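Local atomic coordinates of endo-beta-1,4-glucanase (Bacillus licheniformis, PDB entry 2JEN), a protein that hydrolyses internal beta-1,4-glucosidic bonds of xyloglucan, a plant cell-wall polysaccharide, and is also classed as a cellulase of glycoside hydrolase family 12. Residues A151-I156 with K231-S236; S113-I118 with F218-A223; L39-K44 with N68-M73. The protein carries 1 engineered substitution. All blocks are in the same frame, centred on the assembly; numbering follows the deposited sequence. Where two conformers were deposited one is given.

How the contacts relate
None of the three contacts is wholly core. Contacts 1 and 3 are partly buried, whereas contact 2 lies at the surface. Contacts 1 and 2 are neighbours, their centres about 11 Å apart: Lys231 of contact 1 reaches Asn220 of contact 2, and Ile156 packs on Thr219, so strand 154-163 and the loop leading into strand 234-244 both meet helix 215-225. Contact 3 stands apart, its centre about 26 and 28 Å from those of the other two, although like contact 1 it involves the mixed sheet. The chemistry follows the place: a salt bridge at strand starts in contact 1, a weak amide pair in contact 2, and a salt bridge over aromatic and sulfur packing in contact 3.

Contact 1 of 3, residues A151-I156 with K231-S236; sequences APTDAI and KTKYVS. Engineered in segment 151-156: Ala155 (natural residue Glu).
Thr153 meets Lys233 where strands 154-163 and 234-244 begin, in the larger sheet of the family 12 beta-jelly roll. Thr153 and Asp154 both face Leu140 of the intervening strand 131-141, forming a classic beta bulge. The Thr153 hydroxyl, set between the backbone N and the carbonyl carbon (chi1 56°), lies beside the aliphatic end of the lysine, with OG1 3.6 Å from Lys233 CE. It also donates to the next residue, Thr153 OG1 to Asp154 OD1 at 2.8 Å, on the anti side of that oxygen. Asp154 follows, its side chain crossing that of Lys233, extended beyond CG, at about a right angle. OD1 of Asp154 receives Lys233 NZ at 2.6 Å through its syn lone pair, a salt bridge, and is thus gripped by two donors, while OD2 takes Asn198 ND2 of strand 195-204. With an alanine in place of Asp154, the Lys233 ammonium would probably lose its counter-charge, and the Thr153 hydroxyl and Asn198 amide an acceptor each. Further on, Ile156 packs on helix 215-225. The ion pair is closed by a water that donates to Asp154 OD2 at 2.7 Å and accepts weakly from Lys233 NZ at 3.1 Å.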
loop_
_atom_site.group_PDB
_atom_site.type_symbol
_atom_site.label_atom_id
_atom_site.label_comp_id
_atom_site.label_asym_id
_atom_site.label_seq_id
_atom_site.Cartn_x
_atom_site.Cartn_y
_atom_site.Cartn_z
ATOM N N ALA A 151 7.148 8.162 -35.142
ATOM C CA ALA A 151 8.089 9.011 -34.414
ATOM C C ALA A 151 7.875 10.455 -34.808
ATOM O O ALA A 151 7.800 10.768 -35.993
ATOM C CB ALA A 151 9.567 8.614 -34.731
ATOM N N PRO A 152 7.742 11.362 -33.830
ATOM C CA PRO A 152 7.650 12.788 -34.147
ATOM C C PRO A 152 8.876 13.311 -34.869
ATOM O O PRO A 152 9.965 12.723 -34.787
ATOM C CB PRO A 152 7.525 13.446 -32.774
ATOM C CG PRO A 152 6.954 12.398 -31.914
ATOM C CD PRO A 152 7.578 11.123 -32.385
ATOM N N THR A 153 8.683 14.449 -35.517
ATOM C CA THR A 153 9.796 15.167 -36.113
ATOM C C THR A 153 10.354 16.274 -35.215
ATOM O O THR A 153 11.534 16.649 -35.316
ATOM C CB THR A 153 9.391 15.787 -37.473
ATOM O OG1 THR A 153 8.257 16.621 -37.274
ATOM C CG2 THR A 153 9.056 14.701 -38.472
ATOM N N ASP A 154 9.523 16.823 -34.342
ATOM C CA ASP A 154 9.887 17.931 -33.498
ATOM C C ASP A 154 9.058 17.909 -32.221
ATOM O O ASP A 154 7.909 17.473 -32.216
ATOM C CB ASP A 154 9.574 19.279 -34.176
ATOM C CG ASP A 154 10.194 19.435 -35.554
ATOM O OD1 ASP A 154 9.589 18.968 -36.532
ATOM O OD2 ASP A 154 11.297 20.023 -35.654
ATOM N N ALA A 155 9.683 18.406 -31.169
ATOM C CA ALA A 155 9.064 18.690 -29.898
ATOM C C ALA A 155 9.311 20.138 -29.537
ATOM O O ALA A 155 10.448 20.624 -29.675
ATOM C CB ALA A 155 9.614 17.801 -28.798
ATOM N N ILE A 156 8.276 20.811 -29.018
ATOM C CA ILE A 156 8.409 22.123 -28.428
ATOM C C ILE A 156 8.019 22.015 -26.959
ATOM O O ILE A 156 6.964 21.466 -26.661
ATOM C CB ILE A 156 7.528 23.141 -29.141
ATOM C CG1 ILE A 156 7.900 23.238 -30.609
ATOM C CG2 ILE A 156 7.572 24.487 -28.426
ATOM C CD1 ILE A 156 6.838 24.071 -31.417
ATOM N N LYS A 231 6.363 25.128 -42.063
ATOM C CA LYS A 231 4.913 25.173 -41.817
ATOM C C LYS A 231 4.124 24.078 -42.538
ATOM O O LYS A 231 2.900 23.984 -42.352
ATOM C CB LYS A 231 4.335 26.567 -42.018
ATOM C CG LYS A 231 4.909 27.610 -41.038
ATOM C CD LYS A 231 4.144 28.916 -41.035
ATOM C CE LYS A 231 4.818 30.007 -40.251
ATOM N NZ LYS A 231 4.044 31.278 -40.277
ATOM N N THR A 232 4.809 23.191 -43.253
ATOM C CA THR A 232 4.175 21.983 -43.759
ATOM C C THR A 232 3.880 20.967 -42.616
ATOM O O THR A 232 3.132 20.011 -42.801
ATOM C CB THR A 232 5.005 21.239 -44.807
ATOM O OG1 THR A 232 6.278 20.861 -44.275
ATOM C CG2 THR A 232 5.217 22.122 -46.028
ATOM N N LYS A 233 4.534 21.139 -41.479
ATOM C CA LYS A 233 4.345 20.168 -40.413
ATOM C C LYS A 233 3.023 20.378 -39.682
ATOM O O LYS A 233 2.412 21.450 -39.696
ATOM C CB LYS A 233 5.544 20.162 -39.477
ATOM C CG LYS A 233 6.748 19.551 -40.150
ATOM C CD LYS A 233 7.971 19.790 -39.348
ATOM C CE LYS A 233 9.140 18.999 -39.873
ATOM N NZ LYS A 233 10.360 19.234 -39.042
ATOM N N TYR A 234 2.597 19.301 -39.059
ATOM C CA TYR A 234 1.361 19.270 -38.282
ATOM C C TYR A 234 1.645 19.277 -36.802
ATOM O O TYR A 234 2.522 18.542 -36.336
ATOM C CB TYR A 234 0.591 17.970 -38.588
ATOM C CG TYR A 234 0.010 17.946 -39.967
ATOM C CD1 TYR A 234 0.749 17.456 -41.029
ATOM C CD2 TYR A 234 -1.272 18.410 -40.203
ATOM C CE1 TYR A 234 0.208 17.450 -42.321
ATOM C CE2 TYR A 234 -1.802 18.429 -41.503
ATOM C CZ TYR A 234 -1.062 17.920 -42.526
ATOM O OH TYR A 234 -1.591 17.917 -43.812
ATOM N N VAL A 235 0.873 20.071 -36.045
ATOM C CA VAL A 235 0.844 19.901 -34.606
ATOM C C VAL A 235 -0.063 18.708 -34.282
ATOM O O VAL A 235 -1.220 18.655 -34.692
ATOM C CB VAL A 235 0.384 21.167 -33.884
ATOM C CG1 VAL A 235 0.321 20.948 -32.369
ATOM C CG2 VAL A 235 1.251 22.392 -34.268
ATOM N N SER A 236 0.498 17.726 -33.582
ATOM C CA SER A 236 -0.171 16.470 -33.271
ATOM C C SER A 236 -0.744 16.415 -31.853
ATOM O O SER A 236 -1.679 15.678 -31.611
ATOM C CB SER A 236 0.801 15.316 -33.431
ATOM O OG SER A 236 1.383 15.344 -34.705
HETATM O O HOH W 1 12.180 21.410 -37.846
#

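Contact 2 of 3, residues S113-I118 with F218-A223; sequences SDQKNI and FTNYLA
Gln115 and Asn220 meet through their side-chain amides, the polar link between the loop 113-118 and the helix residues 218-223. The bond is weak: Gln115 NE2 donates to Asn220 OD1 over 3.4 Å, although at 158° the N-H points fairly straight. The two amide planes are only 5° apart, so the groups lie nearly coplanar rather than stacked. A bend at chi2 of Gln115 (-69°) swings its amide over to the helix, from a residue with a left-handed backbone conformation. Asn220 OD1 has its stronger partner in Lys231 NZ, so the glutamine adds at most a weak second bond, and Gln115 NE2 also bonds weakly to Leu112 O.

Backbone bonds keep the helical side in shape, with Leu222 N on Phe218 O at 3.0 Å and Ala223 N on Thr219 O at 2.8 Å; residues 221-223 form a wider pi-type turn. A further hydrogen bond, from Arg216 NH1 to Gln115 O, ties the loop to the start of the helix. Apolar packing lies on the helix side facing the sheet: Phe218 rests on Ile158, and Thr219 and Leu222 on Ile156. A single helix packed against the convex face of the larger sheet, the side turned away from the substrate cleft, is characteristic of the family 12 beta-jelly roll.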
loop_
_atom_site.group_PDB
_atom_site.type_symbol
_atom_site.label_atom_id
_atom_site.label_comp_id
_atom_site.label_asym_id
_atom_site.label_seq_id
_atom_site.Cartn_x
_atom_site.Cartn_y
_atom_site.Cartn_z
ATOM N N SER A 113 0.671 25.630 -41.585
ATOM C CA SER A 113 0.318 26.559 -42.673
ATOM C C SER A 113 -1.161 26.969 -42.667
ATOM O O SER A 113 -1.540 27.953 -43.329
ATOM C CB SER A 113 0.688 25.956 -44.017
ATOM O OG SER A 113 0.073 24.712 -44.222
ATOM N N ASP A 114 -2.003 26.269 -41.910
ATOM C CA ASP A 114 -3.392 26.704 -41.719
ATOM C C ASP A 114 -3.528 27.813 -40.700
ATOM O O ASP A 114 -4.582 28.427 -40.603
ATOM C CB ASP A 114 -4.287 25.511 -41.427
ATOM C CG ASP A 114 -4.461 24.628 -42.651
ATOM O OD1 ASP A 114 -4.394 25.172 -43.786
ATOM O OD2 ASP A 114 -4.685 23.427 -42.516
ATOM N N GLN A 115 -2.460 28.071 -39.941
ATOM C CA GLN A 115 -2.328 29.235 -39.059
ATOM C C GLN A 115 -3.442 29.320 -38.031
ATOM O O GLN A 115 -3.858 30.402 -37.653
ATOM C CB GLN A 115 -2.205 30.570 -39.846
ATOM C CG GLN A 115 -0.834 30.796 -40.496
ATOM C CD GLN A 115 0.287 31.059 -39.498
ATOM O OE1 GLN A 115 0.225 31.982 -38.676
ATOM N NE2 GLN A 115 1.332 30.266 -39.587
ATOM N N LYS A 116 -3.869 28.173 -37.483
ATOM C CA LYS A 116 -4.848 28.218 -36.389
ATOM C C LYS A 116 -4.226 28.691 -35.093
ATOM O O LYS A 116 -3.040 28.443 -34.811
ATOM C CB LYS A 116 -5.511 26.862 -36.191
ATOM C CG LYS A 116 -6.151 26.368 -37.453
ATOM C CD LYS A 116 -7.416 25.571 -37.233
ATOM C CE LYS A 116 -8.309 25.701 -38.452
ATOM N NZ LYS A 116 -7.494 25.770 -39.716
ATOM N N ASN A 117 -5.022 29.392 -34.297
ATOM C CA ASN A 117 -4.639 29.719 -32.948
ATOM C C ASN A 117 -4.744 28.420 -32.158
ATOM O O ASN A 117 -5.667 27.654 -32.362
ATOM C CB ASN A 117 -5.548 30.795 -32.392
ATOM C CG ASN A 117 -5.387 32.070 -33.145
ATOM O OD1 ASN A 117 -4.278 32.562 -33.242
ATOM N ND2 ASN A 117 -6.473 32.564 -33.771
ATOM N N ILE A 118 -3.788 28.182 -31.286
ATOM C CA ILE A 118 -3.826 27.018 -30.385
ATOM C C ILE A 118 -3.710 27.610 -28.975
ATOM O O ILE A 118 -2.624 27.867 -28.461
ATOM C CB ILE A 118 -2.721 26.026 -30.675
ATOM C CG1 ILE A 118 -2.761 25.561 -32.127
ATOM C CG2 ILE A 118 -2.835 24.846 -29.696
ATOM C CD1 ILE A 118 -1.619 24.673 -32.515
ATOM N N PHE A 218 4.712 30.675 -30.633
ATOM C CA PHE A 218 5.976 29.959 -30.495
ATOM C C PHE A 218 6.373 29.286 -31.810
ATOM O O PHE A 218 7.550 29.358 -32.230
ATOM C CB PHE A 218 5.867 28.945 -29.340
ATOM C CG PHE A 218 5.690 29.605 -28.022
ATOM C CD1 PHE A 218 4.438 30.043 -27.617
ATOM C CD2 PHE A 218 6.786 29.855 -27.182
ATOM C CE1 PHE A 218 4.279 30.728 -26.410
ATOM C CE2 PHE A 218 6.632 30.504 -26.007
ATOM C CZ PHE A 218 5.349 30.942 -25.599
ATOM N N THR A 219 5.437 28.652 -32.503
ATOM C CA THR A 219 5.769 28.036 -33.787
ATOM C C THR A 219 6.103 29.117 -34.838
ATOM O O THR A 219 6.969 28.888 -35.665
ATOM C CB THR A 219 4.657 27.090 -34.271
ATOM O OG1 THR A 219 3.395 27.784 -34.389
ATOM C CG2 THR A 219 4.506 25.907 -33.306
ATOM N N ASN A 220 5.420 30.264 -34.800
ATOM C CA ASN A 220 5.804 31.376 -35.710
ATOM C C ASN A 220 7.212 31.873 -35.439
ATOM O O ASN A 220 7.958 32.186 -36.374
ATOM C CB ASN A 220 4.827 32.536 -35.579
ATOM C CG ASN A 220 3.563 32.333 -36.391
ATOM O OD1 ASN A 220 3.455 31.408 -37.222
ATOM N ND2 ASN A 220 2.586 33.221 -36.154
ATOM N N TYR A 221 7.620 31.965 -34.176
ATOM C CA TYR A 221 9.011 32.333 -33.863
ATOM C C TYR A 221 9.940 31.306 -34.469
ATOM O O TYR A 221 10.893 31.660 -35.151
ATOM C CB TYR A 221 9.221 32.499 -32.359
ATOM C CG TYR A 221 10.648 32.435 -31.897
ATOM C CD1 TYR A 221 11.475 33.560 -31.957
ATOM C CD2 TYR A 221 11.215 31.259 -31.407
ATOM C CE1 TYR A 221 12.783 33.517 -31.459
ATOM C CE2 TYR A 221 12.482 31.210 -30.922
ATOM C CZ TYR A 221 13.278 32.325 -30.969
ATOM O OH TYR A 221 14.547 32.220 -30.487
ATOM N N LEU A 222 9.696 30.028 -34.257
ATOM C CA LEU A 222 10.604 29.011 -34.765
ATOM C C LEU A 222 10.653 28.973 -36.296
ATOM O O LEU A 222 11.715 28.767 -36.870
ATOM C CB LEU A 222 10.217 27.643 -34.172
ATOM C CG LEU A 222 10.402 27.478 -32.674
ATOM C CD1 LEU A 222 9.743 26.151 -32.236
ATOM C CD2 LEU A 222 11.856 27.539 -32.269
ATOM N N ALA A 223 9.505 29.140 -36.940
ATOM C CA ALA A 223 9.417 29.069 -38.390
ATOM C C ALA A 223 9.883 30.347 -39.053
ATOM O O ALA A 223 10.779 30.314 -39.913
ATOM C CB ALA A 223 7.977 28.742 -38.794
#

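Contact 3 of 3, residues L39-K44 with N68-M73; sequences LYFKNK and NSDSDM. With SO4 (sulfate ion), chain H; SO4 (sulfate ion), chain B.
In both Phe41 and Met73 the first torsion (chi1 65° and 63°) sets CG between the backbone N and the carbonyl carbon, which turns ring and thioether toward each other. The methionine, extended beyond CG, crosses the phenylalanine at about a right angle and lays its sulfur over one ring face. Met73 SD is 4.0 Å from the centroid of the Phe41 ring and 30° off its normal, a Met-aromatic contact, and the sulfur comes within 3.5 Å of Phe41 CZ.

Lys42, its chain bent at chi2 and chi3, curls back across Asp70. Its NZ reaches Asp70 OD2 at 2.9 Å, a salt bridge formed on the anti side and well out of the carboxylate plane. The other oxygen, Asp70 OD1, lies obliquely to the Phe41 ring, 3.5 Å from Phe41 CD2, and accepts a hydrogen bond from His67 NE2. A water joins the segments as well, accepting from Lys42 N at 3.0 Å and lying 2.8 Å from Asp70 OD1.

Both segments are hairpin ends, one from each sheet of the sandwich. Residues 68-73 hold a type I turn from Ser69 to Asp72, an ST turn at Ser69 and a classic bulge opposite Asp72. Beside Lys42, Asn43 N donates to a sulfate O4 at 2.8 Å, and Lys44 NZ binds a second sulfate, both ions probably from the crystallisation liquor; Asn43 N and Lys44 NZ of a neighbouring subunit also bond to sulfate. With Lys42 on one oxygen and His67 on the other, Asp70 is probably kept ionised at the rim of an apolar Phe41-Met73 pair.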
loop_
_atom_site.group_PDB
_atom_site.type_symbol
_atom_site.label_atom_id
_atom_site.label_comp_id
_atom_site.label_asym_id
_atom_site.label_seq_id
_atom_site.Cartn_x
_atom_site.Cartn_y
_atom_site.Cartn_z
ATOM N N LEU A 39 -6.903 8.666 -17.261
ATOM C CA LEU A 39 -8.160 9.189 -16.789
ATOM C C LEU A 39 -8.674 10.228 -17.771
ATOM O O LEU A 39 -8.206 11.378 -17.820
ATOM C CB LEU A 39 -8.073 9.804 -15.383
ATOM C CG LEU A 39 -7.723 8.828 -14.257
ATOM C CD1 LEU A 39 -7.478 9.542 -12.939
ATOM C CD2 LEU A 39 -8.827 7.768 -14.077
ATOM N N TYR A 40 -9.671 9.844 -18.566
ATOM C CA TYR A 40 -10.225 10.738 -19.576
ATOM C C TYR A 40 -11.148 11.750 -18.925
ATOM O O TYR A 40 -11.813 11.478 -17.912
ATOM C CB TYR A 40 -11.015 9.941 -20.612
ATOM C CG TYR A 40 -10.157 9.040 -21.472
ATOM C CD1 TYR A 40 -9.872 7.753 -21.074
ATOM C CD2 TYR A 40 -9.583 9.501 -22.655
ATOM C CE1 TYR A 40 -9.081 6.913 -21.822
ATOM C CE2 TYR A 40 -8.768 8.662 -23.421
ATOM C CZ TYR A 40 -8.520 7.374 -22.995
ATOM O OH TYR A 40 -7.723 6.536 -23.746
ATOM N N PHE A 41 -11.264 12.925 -19.540
ATOM C CA PHE A 41 -12.219 13.930 -19.087
ATOM C C PHE A 41 -12.564 14.850 -20.231
ATOM O O PHE A 41 -11.964 14.772 -21.306
ATOM C CB PHE A 41 -11.748 14.665 -17.833
ATOM C CG PHE A 41 -10.509 15.512 -18.000
ATOM C CD1 PHE A 41 -9.241 14.960 -18.021
ATOM C CD2 PHE A 41 -10.606 16.883 -18.088
ATOM C CE1 PHE A 41 -8.141 15.760 -18.130
ATOM C CE2 PHE A 41 -9.478 17.687 -18.184
ATOM C CZ PHE A 41 -8.269 17.132 -18.231
ATOM N N LYS A 42 -13.624 15.641 -20.039
ATOM C CA LYS A 42 -14.125 16.549 -21.082
ATOM C C LYS A 42 -14.516 15.793 -22.343
ATOM O O LYS A 42 -14.022 16.072 -23.443
ATOM C CB LYS A 42 -13.106 17.657 -21.395
ATOM C CG LYS A 42 -13.682 18.883 -22.113
ATOM C CD LYS A 42 -14.424 19.788 -21.080
ATOM C CE LYS A 42 -13.422 20.647 -20.236
ATOM N NZ LYS A 42 -13.939 21.167 -18.899
ATOM N N ASN A 43 -15.422 14.819 -22.209
ATOM C CA ASN A 43 -15.884 14.025 -23.340
ATOM C C ASN A 43 -14.725 13.394 -24.104
ATOM O O ASN A 43 -14.725 13.300 -25.328
ATOM C CB ASN A 43 -16.781 14.882 -24.258
ATOM C CG ASN A 43 -17.591 14.064 -25.248
ATOM O OD1 ASN A 43 -17.912 14.556 -26.345
ATOM N ND2 ASN A 43 -17.909 12.826 -24.898
ATOM N N LYS A 44 -13.741 12.909 -23.340
ATOM C CA LYS A 44 -12.552 12.251 -23.856
ATOM C C LYS A 44 -11.691 13.143 -24.773
ATOM O O LYS A 44 -10.843 12.629 -25.477
ATOM C CB LYS A 44 -12.816 10.897 -24.501
ATOM C CG LYS A 44 -13.483 9.875 -23.607
ATOM C CD LYS A 44 -13.641 8.527 -24.250
ATOM C CE LYS A 44 -12.360 7.731 -24.385
ATOM N NZ LYS A 44 -12.531 6.373 -25.005
ATOM N N ASN A 68 -10.723 14.885 -9.586
ATOM C CA ASN A 68 -11.928 15.122 -8.780
ATOM C C ASN A 68 -12.995 15.851 -9.606
ATOM O O ASN A 68 -14.164 15.513 -9.547
ATOM C CB ASN A 68 -11.597 15.905 -7.516
ATOM C CG ASN A 68 -10.606 15.208 -6.624
ATOM O OD1 ASN A 68 -10.583 13.962 -6.556
ATOM N ND2 ASN A 68 -9.775 15.991 -5.940
ATOM N N SER A 69 -12.567 16.859 -10.341
ATOM C CA SER A 69 -13.388 17.558 -11.320
ATOM C C SER A 69 -12.456 18.120 -12.395
ATOM O O SER A 69 -11.226 18.113 -12.233
ATOM C CB SER A 69 -14.132 18.717 -10.675
ATOM O OG SER A 69 -13.257 19.784 -10.418
ATOM N N ASP A 70 -13.041 18.770 -13.398
ATOM C CA ASP A 70 -12.231 19.382 -14.422
ATOM C C ASP A 70 -11.460 20.622 -13.944
ATOM O O ASP A 70 -10.625 21.170 -14.697
ATOM C CB ASP A 70 -13.075 19.745 -15.632
ATOM C CG ASP A 70 -13.710 18.564 -16.329
ATOM O OD1 ASP A 70 -13.406 17.390 -16.053
ATOM O OD2 ASP A 70 -14.573 18.850 -17.207
ATOM N N SER A 71 -11.761 21.087 -12.739
ATOM C CA SER A 71 -11.002 22.166 -12.103
ATOM C C SER A 71 -10.297 21.732 -10.812
ATOM O O SER A 71 -9.915 22.566 -10.023
ATOM C CB SER A 71 -11.907 23.370 -11.821
ATOM O OG SER A 71 -12.877 23.053 -10.845
ATOM N N ASP A 72 -10.107 20.426 -10.637
ATOM C CA ASP A 72 -9.462 19.904 -9.435
ATOM C C ASP A 72 -8.929 18.522 -9.769
ATOM O O ASP A 72 -9.581 17.499 -9.569
ATOM C CB ASP A 72 -10.472 19.859 -8.274
ATOM C CG ASP A 72 -9.835 19.487 -6.952
ATOM O OD1 ASP A 72 -8.635 19.836 -6.730
ATOM O OD2 ASP A 72 -10.555 18.896 -6.084
ATOM N N MET A 73 -7.696 18.494 -10.221
ATOM C CA MET A 73 -7.072 17.281 -10.744
ATOM C C MET A 73 -5.581 17.417 -10.614
ATOM O O MET A 73 -5.088 18.548 -10.387
ATOM C CB MET A 73 -7.492 17.033 -12.188
ATOM C CG MET A 73 -7.066 18.103 -13.140
ATOM S SD MET A 73 -7.675 17.835 -14.821
ATOM C CE MET A 73 -7.597 19.499 -15.507
HETATM S S SO4 H . -17.820 15.125 -19.684
HETATM O O1 SO4 H . -17.261 16.449 -20.002
HETATM O O2 SO4 H . -18.099 15.023 -18.247
HETATM O O3 SO4 H . -19.086 15.000 -20.410
HETATM O O4 SO4 H . -16.971 14.019 -20.019
HETATM S S SO4 B . -16.307 5.802 -25.183
HETATM O O1 SO4 B . -17.298 4.744 -25.433
HETATM O O2 SO4 B . -14.950 5.244 -25.204
HETATM O O3 SO4 B . -16.421 6.774 -26.273
HETATM O O4 SO4 B . -16.455 6.479 -23.928
HETATM O O HOH W 2 -14.982 15.560 -17.407
#